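Local coordinates for glycosyl hydrolase, family 31/fibronectin type III domain protein (Clostridium perfringens, PDB 4UAP) that binds N-acetylgalactosamine as a calcium-containing family 32 carbohydrate-binding module, a beta-sandwich that forms part of a larger family 31 glycoside hydrolase, at residues 94-99 / 122-127; 86-91 / 106-111; 69-74 / 146-151; 6-11 / 57-62. All blocks are in the same frame, centred on the assembly; numbering follows the deposited sequence.

Contact 1. Residues 94-99 / 122-127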
loop_
_atom_site.group_PDB
_atom_site.type_symbol
_atom_site.label_atom_id
_atom_site.label_comp_id
_atom_site.label_asym_id
_atom_site.label_seq_id
_atom_site.Cartn_x
_atom_site.Cartn_y
_atom_site.Cartn_z
ATOM N N GLY A 94 -7.887 10.395 -4.190
ATOM C CA GLY A 94 -8.144 9.998 -5.559
ATOM C C GLY A 94 -8.187 11.234 -6.437
ATOM O O GLY A 94 -8.482 12.330 -5.956
ATOM N N TYR A 95 -7.883 11.056 -7.718
ATOM C CA TYR A 95 -7.919 12.155 -8.680
ATOM C C TYR A 95 -8.711 11.763 -9.920
ATOM O O TYR A 95 -8.683 10.617 -10.368
ATOM C CB TYR A 95 -6.504 12.582 -9.091
ATOM C CG TYR A 95 -5.663 13.105 -7.949
ATOM C CD1 TYR A 95 -4.927 12.240 -7.150
ATOM C CD2 TYR A 95 -5.615 14.458 -7.663
ATOM C CE1 TYR A 95 -4.161 12.718 -6.098
ATOM C CE2 TYR A 95 -4.858 14.944 -6.623
ATOM C CZ TYR A 95 -4.127 14.074 -5.846
ATOM O OH TYR A 95 -3.372 14.564 -4.806
ATOM N N LEU A 96 -9.419 12.737 -10.471
ATOM C CA LEU A 96 -10.093 12.570 -11.740
ATOM C C LEU A 96 -10.012 13.911 -12.480
ATOM O O LEU A 96 -10.514 14.930 -11.995
ATOM C CB LEU A 96 -11.544 12.117 -11.542
ATOM C CG LEU A 96 -12.321 11.812 -12.831
ATOM C CD1 LEU A 96 -11.675 10.679 -13.624
ATOM C CD2 LEU A 96 -13.770 11.483 -12.517
ATOM N N ASN A 97 -9.330 13.904 -13.621
ATOM C CA ASN A 97 -9.121 15.114 -14.416
ATOM C C ASN A 97 -8.572 16.279 -13.604
ATOM O O ASN A 97 -9.026 17.410 -13.754
ATOM C CB ASN A 97 -10.429 15.529 -15.083
ATOM C CG ASN A 97 -11.085 14.383 -15.826
ATOM O OD1 ASN A 97 -12.288 14.147 -15.696
ATOM N ND2 ASN A 97 -10.290 13.646 -16.594
ATOM N N GLY A 98 -7.615 15.995 -12.725
ATOM C CA GLY A 98 -7.050 17.019 -11.864
ATOM C C GLY A 98 -7.844 17.290 -10.591
ATOM O O GLY A 98 -7.273 17.744 -9.597
ATOM N N GLU A 99 -9.150 17.028 -10.625
ATOM C CA GLU A 99 -10.012 17.153 -9.444
ATOM C C GLU A 99 -9.541 16.155 -8.359
ATOM O O GLU A 99 -9.326 14.982 -8.645
ATOM C CB GLU A 99 -11.490 16.917 -9.832
ATOM C CG GLU A 99 -12.543 17.319 -8.770
ATOM C CD GLU A 99 -14.018 17.307 -9.271
ATOM O OE1 GLU A 99 -14.902 17.776 -8.510
ATOM O OE2 GLU A 99 -14.313 16.836 -10.399
ATOM N N GLU A 122 -15.185 7.326 -9.686
ATOM C CA GLU A 122 -14.322 7.195 -10.859
ATOM C C GLU A 122 -13.008 7.937 -10.651
ATOM O O GLU A 122 -12.998 9.073 -10.192
ATOM C CB GLU A 122 -15.045 7.725 -12.111
ATOM C CG GLU A 122 -14.259 7.593 -13.392
ATOM C CD GLU A 122 -15.056 8.019 -14.628
ATOM O OE1 GLU A 122 -15.967 8.868 -14.509
ATOM O OE2 GLU A 122 -14.765 7.494 -15.722
ATOM N N PHE A 123 -11.896 7.291 -10.980
ATOM C CA PHE A 123 -10.581 7.895 -10.761
ATOM C C PHE A 123 -9.632 7.520 -11.873
ATOM O O PHE A 123 -9.727 6.420 -12.404
ATOM C CB PHE A 123 -9.962 7.422 -9.444
ATOM C CG PHE A 123 -10.802 7.679 -8.246
ATOM C CD1 PHE A 123 -10.876 8.947 -7.703
ATOM C CD2 PHE A 123 -11.514 6.648 -7.655
ATOM C CE1 PHE A 123 -11.658 9.187 -6.582
ATOM C CE2 PHE A 123 -12.287 6.879 -6.538
ATOM C CZ PHE A 123 -12.359 8.144 -5.999
ATOM N N ASP A 124 -8.692 8.402 -12.196
ATOM C CA ASP A 124 -7.582 7.979 -13.045
ATOM C C ASP A 124 -6.292 7.780 -12.242
ATOM O O ASP A 124 -5.322 7.221 -12.753
ATOM C CB ASP A 124 -7.344 8.972 -14.170
ATOM C CG ASP A 124 -7.453 10.399 -13.719
ATOM O OD1 ASP A 124 -6.967 10.705 -12.614
ATOM O OD2 ASP A 124 -8.028 11.223 -14.476
ATOM N N LYS A 125 -6.293 8.236 -10.991
ATOM C CA LYS A 125 -5.127 8.105 -10.111
ATOM C C LYS A 125 -5.555 7.975 -8.654
ATOM O O LYS A 125 -6.485 8.646 -8.213
ATOM C CB LYS A 125 -4.199 9.311 -10.270
ATOM C CG LYS A 125 -3.031 9.314 -9.327
ATOM C CD LYS A 125 -2.371 10.682 -9.274
ATOM C CE LYS A 125 -1.419 10.884 -10.415
ATOM N NZ LYS A 125 -0.770 12.228 -10.291
ATOM N N ILE A 126 -4.875 7.106 -7.910
ATOM C CA ILE A 126 -5.120 6.991 -6.481
ATOM C C ILE A 126 -3.778 7.008 -5.780
ATOM O O ILE A 126 -2.844 6.301 -6.173
ATOM C CB ILE A 126 -5.916 5.714 -6.141
ATOM C CG1 ILE A 126 -7.374 5.891 -6.588
ATOM C CG2 ILE A 126 -5.854 5.417 -4.646
ATOM C CD1 ILE A 126 -8.250 4.703 -6.323
ATOM N N VAL A 127 -3.659 7.858 -4.773
ATOM C CA VAL A 127 -2.409 7.954 -4.042
ATOM C C VAL A 127 -2.658 7.486 -2.633
ATOM O O VAL A 127 -3.511 8.036 -1.938
ATOM C CB VAL A 127 -1.848 9.379 -4.027
ATOM C CG1 VAL A 127 -0.523 9.407 -3.256
ATOM C CG2 VAL A 127 -1.666 9.901 -5.464
HETATM O O HOH W 1 -6.287 13.347 -12.447
#

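Contact 2. Residues 86-91 / 106-111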
loop_
_atom_site.group_PDB
_atom_site.type_symbol
_atom_site.label_atom_id
_atom_site.label_comp_id
_atom_site.label_asym_id
_atom_site.label_seq_id
_atom_site.Cartn_x
_atom_site.Cartn_y
_atom_site.Cartn_z
ATOM N N ALA A 86 3.794 -4.368 10.027
ATOM C CA ALA A 86 2.643 -3.999 9.205
ATOM C C ALA A 86 2.198 -2.538 9.373
ATOM O O ALA A 86 2.507 -1.867 10.364
ATOM C CB ALA A 86 1.468 -4.932 9.506
ATOM N N MET A 87 1.462 -2.063 8.375
ATOM C CA MET A 87 0.846 -0.741 8.398
ATOM C C MET A 87 -0.132 -0.610 9.581
ATOM O O MET A 87 -0.849 -1.559 9.920
ATOM C CB MET A 87 0.125 -0.488 7.065
ATOM C CG MET A 87 -0.089 0.995 6.702
ATOM S SD MET A 87 -0.668 1.166 4.985
ATOM C CE MET A 87 -2.155 0.183 5.031
ATOM N N LYS A 88 -0.142 0.561 10.210
ATOM C CA LYS A 88 -1.042 0.846 11.324
ATOM C C LYS A 88 -2.017 1.963 10.968
ATOM O O LYS A 88 -3.133 2.010 11.481
ATOM C CB LYS A 88 -0.252 1.242 12.570
ATOM C CG LYS A 88 -1.131 1.448 13.806
ATOM C CD LYS A 88 -0.317 1.868 15.032
ATOM C CE LYS A 88 -1.186 1.858 16.285
ATOM N NZ LYS A 88 -0.458 2.363 17.488
ATOM N N LYS A 89 -1.576 2.872 10.095
ATOM C CA LYS A 89 -2.358 4.050 9.728
ATOM C C LYS A 89 -2.086 4.462 8.286
ATOM O O LYS A 89 -0.944 4.484 7.834
ATOM C CB LYS A 89 -2.043 5.211 10.672
ATOM C CG LYS A 89 -2.890 6.456 10.467
ATOM C CD LYS A 89 -2.581 7.435 11.599
ATOM C CE LYS A 89 -3.093 8.830 11.331
ATOM N NZ LYS A 89 -2.743 9.729 12.481
ATOM N N VAL A 90 -3.145 4.804 7.571
ATOM C CA VAL A 90 -3.043 5.049 6.145
ATOM C C VAL A 90 -4.012 6.138 5.760
ATOM O O VAL A 90 -5.043 6.325 6.410
ATOM C CB VAL A 90 -3.342 3.759 5.333
ATOM C CG1 VAL A 90 -4.802 3.328 5.506
ATOM C CG2 VAL A 90 -2.970 3.919 3.849
ATOM N N LYS A 91 -3.677 6.872 4.711
ATOM C CA LYS A 91 -4.641 7.775 4.114
ATOM C C LYS A 91 -4.615 7.573 2.612
ATOM O O LYS A 91 -3.686 6.964 2.069
ATOM C CB LYS A 91 -4.337 9.238 4.471
ATOM C CG LYS A 91 -3.005 9.754 3.941
ATOM C CD LYS A 91 -2.889 11.273 4.110
ATOM C CE LYS A 91 -1.606 11.780 3.464
ATOM N NZ LYS A 91 -1.370 13.232 3.698
ATOM N N LYS A 106 -7.472 5.705 7.594
ATOM C CA LYS A 106 -7.851 4.568 8.416
ATOM C C LYS A 106 -6.742 4.334 9.421
ATOM O O LYS A 106 -5.570 4.269 9.045
ATOM C CB LYS A 106 -8.113 3.334 7.554
ATOM C CG LYS A 106 -9.419 3.451 6.757
ATOM C CD LYS A 106 -9.671 2.246 5.868
ATOM C CE LYS A 106 -10.707 2.575 4.790
ATOM N NZ LYS A 106 -11.993 3.061 5.361
ATOM N N ALA A 107 -7.110 4.241 10.700
ATOM C CA ALA A 107 -6.123 4.156 11.780
ATOM C C ALA A 107 -6.301 2.897 12.625
ATOM O O ALA A 107 -7.304 2.196 12.500
ATOM C CB ALA A 107 -6.203 5.406 12.659
ATOM N N ASN A 108 -5.309 2.615 13.474
ATOM C CA ASN A 108 -5.331 1.450 14.354
ATOM C C ASN A 108 -5.631 0.165 13.602
ATOM O O ASN A 108 -6.409 -0.676 14.051
ATOM C CB ASN A 108 -6.345 1.666 15.472
ATOM C CG ASN A 108 -6.052 2.914 16.270
ATOM O OD1 ASN A 108 -6.789 3.899 16.200
ATOM N ND2 ASN A 108 -4.954 2.894 17.011
ATOM N N ILE A 109 -5.001 0.019 12.443
ATOM C CA ILE A 109 -5.222 -1.147 11.610
ATOM C C ILE A 109 -4.750 -2.397 12.322
ATOM O O ILE A 109 -3.622 -2.435 12.806
ATOM C CB ILE A 109 -4.495 -1.011 10.258
ATOM C CG1 ILE A 109 -5.112 0.148 9.460
ATOM C CG2 ILE A 109 -4.568 -2.322 9.478
ATOM C CD1 ILE A 109 -4.268 0.597 8.272
ATOM N N THR A 110 -5.613 -3.411 12.394
ATOM C CA THR A 110 -5.242 -4.687 13.002
ATOM C C THR A 110 -5.661 -5.896 12.172
ATOM O O THR A 110 -5.389 -7.029 12.559
ATOM C CB THR A 110 -5.868 -4.864 14.415
ATOM O OG1 THR A 110 -7.293 -4.719 14.332
ATOM C CG2 THR A 110 -5.296 -3.844 15.402
ATOM N N SER A 111 -6.329 -5.674 11.044
ATOM C CA SER A 111 -6.891 -6.799 10.295
ATOM C C SER A 111 -6.065 -7.172 9.062
ATOM O O SER A 111 -5.212 -6.400 8.618
ATOM C CB SER A 111 -8.328 -6.489 9.877
ATOM O OG SER A 111 -8.370 -5.329 9.074
#

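Contact 3. Residues 69-74 / 146-151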
loop_
_atom_site.group_PDB
_atom_site.type_symbol
_atom_site.label_atom_id
_atom_site.label_comp_id
_atom_site.label_asym_id
_atom_site.label_seq_id
_atom_site.Cartn_x
_atom_site.Cartn_y
_atom_site.Cartn_z
ATOM N N ASN A 69 -13.820 -0.772 -4.871
ATOM C CA ASN A 69 -12.922 -0.593 -3.728
ATOM C C ASN A 69 -11.467 -0.758 -4.112
ATOM O O ASN A 69 -11.163 -1.214 -5.212
ATOM C CB ASN A 69 -13.256 -1.603 -2.609
ATOM C CG ASN A 69 -12.755 -3.022 -2.919
ATOM O OD1 ASN A 69 -11.548 -3.286 -2.941
ATOM N ND2 ASN A 69 -13.683 -3.937 -3.141
ATOM N N PHE A 70 -10.564 -0.401 -3.206
ATOM C CA PHE A 70 -9.261 -1.037 -3.244
ATOM C C PHE A 70 -9.009 -1.664 -1.880
ATOM O O PHE A 70 -9.572 -1.241 -0.865
ATOM C CB PHE A 70 -8.139 -0.074 -3.683
ATOM C CG PHE A 70 -7.919 1.110 -2.784
ATOM C CD1 PHE A 70 -7.131 1.002 -1.647
ATOM C CD2 PHE A 70 -8.443 2.349 -3.119
ATOM C CE1 PHE A 70 -6.903 2.103 -0.843
ATOM C CE2 PHE A 70 -8.224 3.458 -2.308
ATOM C CZ PHE A 70 -7.449 3.335 -1.178
ATOM N N THR A 71 -8.199 -2.715 -1.895
ATOM C CA THR A 71 -7.964 -3.560 -0.739
ATOM C C THR A 71 -6.474 -3.709 -0.507
ATOM O O THR A 71 -5.748 -4.177 -1.388
ATOM C CB THR A 71 -8.586 -4.951 -0.931
ATOM O OG1 THR A 71 -10.011 -4.823 -1.062
ATOM C CG2 THR A 71 -8.256 -5.851 0.248
ATOM N N ILE A 72 -6.035 -3.301 0.681
ATOM C CA ILE A 72 -4.646 -3.397 1.091
ATOM C C ILE A 72 -4.486 -4.659 1.936
ATOM O O ILE A 72 -5.217 -4.851 2.910
ATOM C CB ILE A 72 -4.208 -2.146 1.895
ATOM C CG1 ILE A 72 -4.454 -0.868 1.068
ATOM C CG2 ILE A 72 -2.737 -2.258 2.314
ATOM C CD1 ILE A 72 -4.279 0.433 1.849
ATOM N N TYR A 73 -3.557 -5.524 1.540
ATOM C CA TYR A 73 -3.287 -6.740 2.288
ATOM C C TYR A 73 -2.098 -6.523 3.217
ATOM O O TYR A 73 -0.978 -6.244 2.774
ATOM C CB TYR A 73 -3.032 -7.910 1.339
ATOM C CG TYR A 73 -4.266 -8.343 0.571
ATOM C CD1 TYR A 73 -4.668 -7.668 -0.584
ATOM C CD2 TYR A 73 -5.034 -9.427 1.005
ATOM C CE1 TYR A 73 -5.797 -8.063 -1.285
ATOM C CE2 TYR A 73 -6.174 -9.821 0.313
ATOM C CZ TYR A 73 -6.542 -9.146 -0.829
ATOM O OH TYR A 73 -7.659 -9.549 -1.516
ATOM N N ASN A 74 -2.359 -6.638 4.515
ATOM C CA ASN A 74 -1.369 -6.326 5.529
ATOM C C ASN A 74 -0.564 -7.548 5.939
ATOM O O ASN A 74 -1.029 -8.677 5.818
ATOM C CB ASN A 74 -2.048 -5.714 6.752
ATOM C CG ASN A 74 -2.724 -4.401 6.427
ATOM O OD1 ASN A 74 -2.096 -3.499 5.879
ATOM N ND2 ASN A 74 -4.020 -4.304 6.719
ATOM N N GLU A 146 -4.914 -4.405 -4.081
ATOM C CA GLU A 146 -5.782 -4.822 -5.189
ATOM C C GLU A 146 -6.883 -3.808 -5.451
ATOM O O GLU A 146 -7.438 -3.241 -4.510
ATOM C CB GLU A 146 -6.428 -6.181 -4.888
ATOM C CG GLU A 146 -5.451 -7.320 -4.789
ATOM C CD GLU A 146 -6.141 -8.651 -4.641
ATOM O OE1 GLU A 146 -7.299 -8.668 -4.166
ATOM O OE2 GLU A 146 -5.526 -9.678 -5.001
ATOM N N PHE A 147 -7.213 -3.606 -6.725
ATOM C CA PHE A 147 -8.255 -2.657 -7.120
ATOM C C PHE A 147 -9.416 -3.408 -7.772
ATOM O O PHE A 147 -9.208 -4.242 -8.652
ATOM C CB PHE A 147 -7.679 -1.591 -8.071
ATOM C CG PHE A 147 -6.645 -0.709 -7.420
ATOM C CD1 PHE A 147 -5.344 -1.158 -7.249
ATOM C CD2 PHE A 147 -6.985 0.546 -6.946
ATOM C CE1 PHE A 147 -4.396 -0.365 -6.623
ATOM C CE2 PHE A 147 -6.050 1.350 -6.330
ATOM C CZ PHE A 147 -4.747 0.892 -6.163
ATOM N N TYR A 148 -10.631 -3.137 -7.314
ATOM C CA TYR A 148 -11.810 -3.849 -7.813
ATOM C C TYR A 148 -12.712 -2.908 -8.594
ATOM O O TYR A 148 -13.230 -1.930 -8.048
ATOM C CB TYR A 148 -12.582 -4.490 -6.657
ATOM C CG TYR A 148 -11.894 -5.707 -6.090
ATOM C CD1 TYR A 148 -10.873 -5.583 -5.152
ATOM C CD2 TYR A 148 -12.255 -6.979 -6.506
ATOM C CE1 TYR A 148 -10.235 -6.704 -4.637
ATOM C CE2 TYR A 148 -11.632 -8.100 -6.002
ATOM C CZ TYR A 148 -10.621 -7.962 -5.074
ATOM O OH TYR A 148 -10.004 -9.089 -4.588
ATOM N N GLU A 149 -12.892 -3.203 -9.875
ATOM C CA GLU A 149 -13.667 -2.336 -10.753
ATOM C C GLU A 149 -15.174 -2.579 -10.601
ATOM O O GLU A 149 -15.614 -3.705 -10.360
ATOM C CB GLU A 149 -13.230 -2.544 -12.209
ATOM C CG GLU A 149 -13.775 -1.495 -13.176
ATOM C CD GLU A 149 -13.244 -1.654 -14.597
ATOM O OE1 GLU A 149 -12.658 -2.714 -14.916
ATOM O OE2 GLU A 149 -13.413 -0.707 -15.395
ATOM N N LYS A 150 -15.966 -1.519 -10.730
ATOM C CA LYS A 150 -17.413 -1.664 -10.715
ATOM C C LYS A 150 -17.855 -2.274 -12.039
ATOM O O LYS A 150 -17.720 -1.641 -13.092
ATOM C CB LYS A 150 -18.108 -0.324 -10.476
ATOM C CG LYS A 150 -19.636 -0.420 -10.355
ATOM C CD LYS A 150 -20.234 0.918 -9.935
ATOM C CE LYS A 150 -21.745 0.855 -9.731
ATOM N NZ LYS A 150 -22.476 0.605 -11.004
ATOM N N SER A 151 -18.346 -3.515 -11.952
ATOM C CA SER A 151 -18.896 -4.303 -13.064
ATOM C C SER A 151 -18.625 -3.760 -14.467
ATOM O O SER A 151 -19.552 -3.481 -15.225
ATOM C CB SER A 151 -20.409 -4.462 -12.870
ATOM O OG SER A 151 -21.019 -3.221 -12.548
#

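Contact 4. Residues 6-11 / 57-62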
loop_
_atom_site.group_PDB
_atom_site.type_symbol
_atom_site.label_atom_id
_atom_site.label_comp_id
_atom_site.label_asym_id
_atom_site.label_seq_id
_atom_site.Cartn_x
_atom_site.Cartn_y
_atom_site.Cartn_z
ATOM N N ILE A 6 -2.633 -1.634 -14.017
ATOM C CA ILE A 6 -2.289 -0.634 -13.020
ATOM C C ILE A 6 -0.803 -0.320 -13.062
ATOM O O ILE A 6 0.023 -1.225 -13.105
ATOM C CB ILE A 6 -2.663 -1.111 -11.610
ATOM C CG1 ILE A 6 -4.169 -1.375 -11.535
ATOM C CG2 ILE A 6 -2.236 -0.083 -10.565
ATOM C CD1 ILE A 6 -4.585 -2.155 -10.312
ATOM N N THR A 7 -0.471 0.965 -13.059
ATOM C CA THR A 7 0.913 1.403 -12.961
ATOM C C THR A 7 1.157 1.945 -11.555
ATOM O O THR A 7 0.360 2.724 -11.044
ATOM C CB THR A 7 1.236 2.473 -14.016
ATOM O OG1 THR A 7 1.056 1.905 -15.318
ATOM C CG2 THR A 7 2.667 2.947 -13.884
ATOM N N VAL A 8 2.232 1.503 -10.913
ATOM C CA VAL A 8 2.533 1.981 -9.572
ATOM C C VAL A 8 3.870 2.727 -9.569
ATOM O O VAL A 8 4.816 2.333 -10.233
ATOM C CB VAL A 8 2.555 0.823 -8.542
ATOM C CG1 VAL A 8 3.626 -0.196 -8.890
ATOM C CG2 VAL A 8 2.753 1.372 -7.127
ATOM N N SER A 9 3.935 3.820 -8.826
ATOM C CA SER A 9 5.143 4.616 -8.774
ATOM C C SER A 9 5.319 5.188 -7.385
ATOM O O SER A 9 4.399 5.163 -6.567
ATOM C CB SER A 9 5.101 5.734 -9.823
ATOM O OG SER A 9 3.990 6.588 -9.598
ATOM N N GLY A 10 6.521 5.675 -7.110
ATOM C CA GLY A 10 6.852 6.193 -5.799
ATOM C C GLY A 10 8.348 6.048 -5.594
ATOM O O GLY A 10 9.062 5.642 -6.516
ATOM N N ASP A 11 8.822 6.372 -4.396
ATOM C CA ASP A 11 10.262 6.459 -4.158
ATOM C C ASP A 11 10.870 5.108 -3.779
ATOM O O ASP A 11 10.926 4.711 -2.603
ATOM C CB ASP A 11 10.568 7.496 -3.084
ATOM C CG ASP A 11 12.061 7.784 -2.957
ATOM O OD1 ASP A 11 12.873 7.100 -3.621
ATOM O OD2 ASP A 11 12.421 8.683 -2.175
ATOM N N MET A 57 2.477 5.989 -2.227
ATOM C CA MET A 57 2.392 5.033 -3.324
ATOM C C MET A 57 1.335 5.530 -4.317
ATOM O O MET A 57 0.177 5.729 -3.945
ATOM C CB MET A 57 2.025 3.638 -2.801
ATOM C CG MET A 57 3.091 2.968 -1.914
ATOM S SD MET A 57 2.429 1.691 -0.782
ATOM C CE MET A 57 1.730 2.720 0.508
ATOM N N THR A 58 1.739 5.743 -5.565
ATOM C CA THR A 58 0.837 6.289 -6.575
ATOM C C THR A 58 0.403 5.216 -7.564
ATOM O O THR A 58 1.238 4.504 -8.121
ATOM C CB THR A 58 1.493 7.441 -7.340
ATOM O OG1 THR A 58 1.814 8.487 -6.414
ATOM C CG2 THR A 58 0.551 7.981 -8.438
ATOM N N PHE A 59 -0.907 5.111 -7.772
ATOM C CA PHE A 59 -1.473 4.117 -8.678
ATOM C C PHE A 59 -2.237 4.813 -9.796
ATOM O O PHE A 59 -3.107 5.641 -9.544
ATOM C CB PHE A 59 -2.396 3.162 -7.924
ATOM C CG PHE A 59 -1.691 2.380 -6.840
ATOM C CD1 PHE A 59 -1.530 2.920 -5.574
ATOM C CD2 PHE A 59 -1.163 1.129 -7.103
ATOM C CE1 PHE A 59 -0.869 2.212 -4.572
ATOM C CE2 PHE A 59 -0.509 0.405 -6.103
ATOM C CZ PHE A 59 -0.361 0.962 -4.839
ATOM N N GLU A 60 -1.906 4.471 -11.030
ATOM C CA GLU A 60 -2.552 5.093 -12.172
ATOM C C GLU A 60 -3.135 4.046 -13.102
ATOM O O GLU A 60 -2.586 2.951 -13.260
ATOM C CB GLU A 60 -1.565 5.967 -12.933
ATOM C CG GLU A 60 -1.069 7.153 -12.156
ATOM C CD GLU A 60 0.027 7.891 -12.891
ATOM O OE1 GLU A 60 1.188 7.429 -12.833
ATOM O OE2 GLU A 60 -0.271 8.926 -13.536
ATOM N N PHE A 61 -4.261 4.394 -13.706
ATOM C CA PHE A 61 -4.860 3.574 -14.734
ATOM C C PHE A 61 -4.696 4.352 -16.044
ATOM O O PHE A 61 -4.642 5.584 -16.028
ATOM C CB PHE A 61 -6.330 3.289 -14.409
ATOM C CG PHE A 61 -6.610 3.144 -12.929
ATOM C CD1 PHE A 61 -6.331 1.955 -12.261
ATOM C CD2 PHE A 61 -7.157 4.196 -12.207
ATOM C CE1 PHE A 61 -6.594 1.825 -10.895
ATOM C CE2 PHE A 61 -7.423 4.079 -10.850
ATOM C CZ PHE A 61 -7.138 2.891 -10.188
ATOM N N ASN A 62 -4.604 3.658 -17.172
ATOM C CA ASN A 62 -4.404 4.360 -18.443
ATOM C C ASN A 62 -5.650 5.106 -18.899
ATOM O O ASN A 62 -5.592 5.931 -19.816
ATOM C CB ASN A 62 -3.947 3.391 -19.533
ATOM C CG ASN A 62 -4.651 2.058 -19.459
ATOM O OD1 ASN A 62 -5.867 1.988 -19.284
ATOM N ND2 ASN A 62 -3.883 0.985 -19.581
HETATM O O HOH W 2 -1.918 2.226 -15.998
HETATM O O HOH W 3 4.102 8.136 -5.093
HETATM O O HOH W 4 1.876 5.466 -11.087
#

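Contact 1. Residues 94-99 / 122-127
G94 lies with its CA 3.6 Å from CD1 of F123, and the same CA makes a CH...O contact with the carbonyl O of K125. At Y95 the antiparallel pairing is broken by a classic beta bulge: Y95 N donates to K125 O at 2.8 Å, while D124 N donates to Y95 O at 2.9 Å and K125 N does so weakly. The chain turns a corner at D124, leaving strand 121-123 in one sheet and strand 125-133 in the other, beside strand 87-96. The Y95 ring lies alongside the K125 chain, its CD1 3.7 Å from K125 CD, and V127 CG2 comes to the ring edge near CE1. L96 begins a type I' turn that closes at E99. CG of L96 is anti to the backbone N (chi1 -176°), which lays L96 CD2 3.4 Å from the carbonyl O of E122. N97 N gives an almost straight bond (175°) to D124 OD2, met on the syn side at 3.1 Å. A water accepts the N-H of G98 and donates to D124 OD1. The bulged aspartate thus holds the hairpin turn by OD2 directly and by OD1 through a water, although D124 OD1 and Y95 O, two acceptors, lie 2.8 Å apart.

Contact 2. Residues 86-91 / 106-111
K106 N donates to V90 O at 2.8 Å, and V90 N returns a bond to K106 O at 2.9 Å, closing an antiparallel hydrogen-bonded pair. K106 O also receives a CH...O contact from K89 CA. Beyond this pair the 106-111 segment swings round A107 and N108, and I109 N donates to K88 O in a nearly linear bond (177°) of 2.9 Å. I109 packs over that same carbonyl: its CG1 is 3.4 Å from K88 O, with CB and CD1 close behind. I109 CD1 touches two apolar groups, M87 CE and V90 CG1, each at 3.9 Å. M87 reaches it because its chain bends at the last torsion (chi3 58°), turning the methyl toward the isoleucine. V90 CG1 also lies alongside K106 CB. K89 CG lies 4.1 Å from A107 CB. The contact joins the start of strand 87-96 to the loop that leads from strand 99-106 to strand 113-118. K88 and K89 form a classic bulge opposite D132 of strand 125-133, while M87 packs on I72 and I109 on N74, both in the facing sheet.

Contact 3. Residues 69-74 / 146-151
E146 reaches across an antiparallel pair in one sheet of the beta-sandwich, where strands 69-74 and 146-149 run side by side. Its CB lies 4.1 Å from Y73 CE1, CG follows at 3.6 Å from the same carbon, and the extended chain carries CD past the ring edge, with carboxylate and ring planes 76° apart. At the tip, OE1 accepts two hydroxyls: Y73 OH donates at 2.8 Å from above the carboxylate plane, and Y148 OH donates from the opposite face, nearer the plane and on the syn side. This double grip fixes the rotation of the carboxylate and would probably favour its charged form. The Y73 side chain is about 7 Å from the bound calcium ion and touches N143 and E144 of that metal site. Y148 lies alongside N69, both side chains on the E146 face. N69 OD1 takes a bond from T71 OG1, well above its carbonyl plane, so the amide is tied to its own strand beside the tyrosine. Backbone bonds pair T71 with E146 in both directions, and N69 O accepts Y148 N; the return bond from N69 N is weak. F70 and F147 point the other way, into the sandwich, where F70 stacks on Y116 and F147 meets F59. The F70 and F147 rings stand obliquely to each other, planes at 40°, and F70 CB sits over one face of the F147 ring, 3.5 Å from F147 CD2.

Contact 4. Residues 6-11 / 57-62
V8 and I6 pack on F59 at the apolar centre of this antiparallel pair, which places strand 6-9 at the edge of a five-stranded sheet of the beta-sandwich. V8 CG2 makes a CH-pi contact over the face of the F59 ring, 4.0 Å from its centroid and 29° off the normal. The valine torsion (chi1 61°) swings CG2 over that face by setting it anti to the backbone N. I6 comes to the same ring differently: I6 CG2 meets the edge in plane, 3.8 Å from F59 CD2, while its CG1 branch approaches the edge of F61. F59 also touches I128 and I145, and V8 touches L21 and I25, so this face belongs to the interior. Moving outward, the backbones are joined by paired bonds in both directions, T7 with E60 and S9 with T58; the one from T7 N to E60 O, 2.9 Å long, is essentially straight (179°). The opposite face carries T7, S9, T58 and E60 and is edged with water. One water links T7 OG1 to E60 O, to which it donates. Another lies 2.8 Å from S9 OG and 2.7 Å from E60 OE1, bridging two side chains whose own oxygens are further apart. S9 OG itself rests against T58, 3.5 Å from T58 CB.

How the contacts relate
Contacts 1, 2 and 4 share one five-stranded antiparallel sheet, with contact 1 also reaching the second sheet, that of contact 3, through strand 121-123. Contacts 1 and 2 use opposite ends of strand 87-96, their centres about 22 Å apart, and their segments alternate along the chain; both are nested within the loop closed by contact 3. Contact 4 closes before any of the others opens. Its centre is about 11 Å from that of contact 1, and strands 55-61 and 125-133 join them through the backbone of F59 and I126. Between the sheets, F147 of contact 3 packs on I6 of contact 4, and F70 on I126 of contact 1. Contact 2 also touches contact 3. Together they build the sandwich body that bears the sugar site.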